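Local coordinates for protein aminotransferase class I and II (Anaerococcus prevotii, PDB 4EMY) that probably acts as a homodimeric, pyridoxal phosphate-dependent transaminase of the class I aminotransferase family, at residues A20-N28 with A38-T46. Numbering follows the deposited sequence.
Sequences AFDINNKAN and AVINAALGT
V39 CG1 comes loosely, at 4.3 Å, alongside the A27 carbonyl oxygen of helix 19-34. Next in the chain, I40 faces away from the helix and pairs through its backbone with strand 378-379, forming the short parallel two-stranded sheet that helix 19-34 packs against, with F379 touched by I23, A27 and V39. At N41 the A27 methyl sits over the face of the side-chain amide, A27 CB 3.6 Å from N41 OD1; CG anti to the backbone N (chi1 -172°) carries the amide out to the helix. The N41 and N28 amides are turned 81° against each other, and N28 OD1 stays 4.0 Å from N41 ND2. A43 CB meets I23 CG2 at 4.2 Å, and both side chains also touch I381. L44 then lies at about a right angle across N24, its CD1 methyl over the face of the N24 amide, 3.5 Å from N24 CG, while its other branch, CD2, reaches A20 CB at 3.7 Å. An alanine in place of N24 would remove the amide and is likely to open a gap beside L44 CD1, which would keep only the CB contact to that residue. The L44 side chain lies about 8 Å from the bound pyridoxal phosphate.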
loop_
_atom_site.group_PDB
_atom_site.type_symbol
_atom_site.label_atom_id
_atom_site.label_comp_id
_atom_site.label_asym_id
_atom_site.label_seq_id
_atom_site.Cartn_x
_atom_site.Cartn_y
_atom_site.Cartn_z
ATOM N N ALA A 20 -16.476 14.860 -0.027
ATOM C CA ALA A 20 -16.323 14.625 -1.461
ATOM C C ALA A 20 -17.167 13.432 -1.917
ATOM O O ALA A 20 -17.891 13.515 -2.914
ATOM C CB ALA A 20 -14.863 14.409 -1.806
ATOM N N PHE A 21 -17.074 12.338 -1.167
ATOM C CA PHE A 21 -17.873 11.131 -1.382
ATOM C C PHE A 21 -19.357 11.467 -1.568
ATOM O O PHE A 21 -19.967 11.101 -2.584
ATOM C CB PHE A 21 -17.669 10.197 -0.184
ATOM C CG PHE A 21 -18.272 8.837 -0.337
ATOM C CD1 PHE A 21 -17.653 7.870 -1.121
ATOM C CD2 PHE A 21 -19.436 8.503 0.345
ATOM C CE1 PHE A 21 -18.197 6.601 -1.245
ATOM C CE2 PHE A 21 -19.986 7.234 0.228
ATOM C CZ PHE A 21 -19.365 6.284 -0.570
ATOM N N ASP A 22 -19.912 12.186 -0.590
ATOM C CA ASP A 22 -21.327 12.558 -0.576
ATOM C C ASP A 22 -21.728 13.433 -1.765
ATOM O O ASP A 22 -22.715 13.134 -2.453
ATOM C CB ASP A 22 -21.674 13.266 0.734
ATOM C CG ASP A 22 -21.594 12.351 1.934
ATOM O OD1 ASP A 22 -21.505 11.117 1.752
ATOM O OD2 ASP A 22 -21.622 12.868 3.070
ATOM N N ILE A 23 -20.962 14.506 -1.994
ATOM C CA ILE A 23 -21.174 15.395 -3.137
ATOM C C ILE A 23 -21.194 14.564 -4.413
ATOM O O ILE A 23 -22.053 14.748 -5.273
ATOM C CB ILE A 23 -20.081 16.494 -3.244
ATOM C CG1 ILE A 23 -19.936 17.306 -1.939
ATOM C CG2 ILE A 23 -20.330 17.408 -4.442
ATOM C CD1 ILE A 23 -21.182 18.012 -1.435
ATOM N N ASN A 24 -20.259 13.629 -4.508
ATOM C CA ASN A 24 -20.135 12.780 -5.679
ATOM C C ASN A 24 -21.301 11.807 -5.873
ATOM O O ASN A 24 -21.732 11.570 -7.005
ATOM C CB ASN A 24 -18.819 12.023 -5.644
ATOM C CG ASN A 24 -18.462 11.442 -6.986
ATOM O OD1 ASN A 24 -18.187 12.173 -7.938
ATOM N ND2 ASN A 24 -18.471 10.122 -7.076
ATOM N N ASN A 25 -21.797 11.241 -4.772
ATOM C CA ASN A 25 -23.018 10.443 -4.810
ATOM C C ASN A 25 -24.189 11.285 -5.324
ATOM O O ASN A 25 -24.902 10.869 -6.242
ATOM C CB ASN A 25 -23.344 9.861 -3.429
ATOM C CG ASN A 25 -22.498 8.639 -3.080
ATOM O OD1 ASN A 25 -22.082 7.869 -3.956
ATOM N ND2 ASN A 25 -22.259 8.446 -1.784
ATOM N N LYS A 26 -24.359 12.479 -4.749
ATOM C CA LYS A 26 -25.418 13.403 -5.166
ATOM C C LYS A 26 -25.412 13.673 -6.674
ATOM O O LYS A 26 -26.471 13.687 -7.309
ATOM C CB LYS A 26 -25.331 14.719 -4.399
ATOM C CG LYS A 26 -25.845 14.656 -2.976
ATOM C CD LYS A 26 -25.864 16.052 -2.381
ATOM C CE LYS A 26 -25.763 16.030 -0.865
ATOM N NZ LYS A 26 -25.687 17.412 -0.315
ATOM N N ALA A 27 -24.220 13.877 -7.232
ATOM C CA ALA A 27 -24.060 14.126 -8.660
ATOM C C ALA A 27 -24.535 12.944 -9.496
ATOM O O ALA A 27 -25.248 13.124 -10.488
ATOM C CB ALA A 27 -22.614 14.455 -8.983
ATOM N N ASN A 28 -24.147 11.739 -9.088
ATOM C CA ASN A 28 -24.545 10.527 -9.797
ATOM C C ASN A 28 -26.049 10.281 -9.730
ATOM O O ASN A 28 -26.658 9.854 -10.718
ATOM C CB ASN A 28 -23.785 9.308 -9.263
ATOM C CG ASN A 28 -22.296 9.372 -9.544
ATOM O OD1 ASN A 28 -21.814 10.241 -10.278
ATOM N ND2 ASN A 28 -21.556 8.449 -8.954
ATOM N N ALA A 38 -27.950 17.636 -18.318
ATOM C CA ALA A 38 -28.574 18.500 -17.328
ATOM C C ALA A 38 -27.647 18.819 -16.145
ATOM O O ALA A 38 -27.844 19.810 -15.446
ATOM C CB ALA A 38 -29.872 17.875 -16.844
ATOM N N VAL A 39 -26.629 17.986 -15.943
ATOM C CA VAL A 39 -25.784 18.068 -14.750
ATOM C C VAL A 39 -24.352 18.510 -15.071
ATOM O O VAL A 39 -23.811 18.170 -16.125
ATOM C CB VAL A 39 -25.737 16.715 -14.006
ATOM C CG1 VAL A 39 -25.223 16.900 -12.584
ATOM C CG2 VAL A 39 -27.111 16.052 -13.992
ATOM N N ILE A 40 -23.752 19.272 -14.160
ATOM C CA ILE A 40 -22.352 19.666 -14.276
ATOM C C ILE A 40 -21.561 19.082 -13.096
ATOM O O ILE A 40 -21.493 19.675 -12.013
ATOM C CB ILE A 40 -22.201 21.204 -14.392
ATOM C CG1 ILE A 40 -22.854 21.698 -15.687
ATOM C CG2 ILE A 40 -20.733 21.617 -14.356
ATOM C CD1 ILE A 40 -23.057 23.196 -15.761
ATOM N N ASN A 41 -20.977 17.905 -13.319
ATOM C CA ASN A 41 -20.258 17.167 -12.281
ATOM C C ASN A 41 -18.788 17.578 -12.186
ATOM O O ASN A 41 -17.926 17.005 -12.861
ATOM C CB ASN A 41 -20.382 15.661 -12.535
ATOM C CG ASN A 41 -19.824 14.811 -11.402
ATOM O OD1 ASN A 41 -19.403 15.309 -10.350
ATOM N ND2 ASN A 41 -19.826 13.503 -11.618
ATOM N N ALA A 42 -18.513 18.562 -11.333
ATOM C CA ALA A 42 -17.184 19.144 -11.222
ATOM C C ALA A 42 -16.590 18.911 -9.831
ATOM O O ALA A 42 -16.014 19.818 -9.223
ATOM C CB ALA A 42 -17.253 20.626 -11.539
ATOM N N ALA A 43 -16.712 17.676 -9.350
ATOM C CA ALA A 43 -16.403 17.338 -7.962
ATOM C C ALA A 43 -15.019 16.718 -7.746
ATOM O O ALA A 43 -14.206 17.263 -6.994
ATOM C CB ALA A 43 -17.486 16.434 -7.390
ATOM N N LEU A 44 -14.755 15.590 -8.407
ATOM C CA LEU A 44 -13.549 14.797 -8.132
ATOM C C LEU A 44 -12.467 14.868 -9.209
ATOM O O LEU A 44 -12.747 15.088 -10.387
ATOM C CB LEU A 44 -13.913 13.334 -7.851
ATOM C CG LEU A 44 -14.877 13.009 -6.706
ATOM C CD1 LEU A 44 -15.024 11.502 -6.576
ATOM C CD2 LEU A 44 -14.428 13.619 -5.389
ATOM N N GLY A 45 -11.225 14.660 -8.774
ATOM C CA GLY A 45 -10.054 14.754 -9.636
ATOM C C GLY A 45 -9.771 13.521 -10.476
ATOM O O GLY A 45 -8.809 12.792 -10.232
ATOM N N THR A 46 -10.606 13.288 -11.476
ATOM C CA THR A 46 -10.317 12.253 -12.455
ATOM C C THR A 46 -10.581 12.815 -13.833
ATOM O O THR A 46 -11.623 13.418 -14.071
ATOM C CB THR A 46 -11.158 10.992 -12.217
ATOM O OG1 THR A 46 -10.956 10.547 -10.873
ATOM C CG2 THR A 46 -10.726 9.894 -13.146
#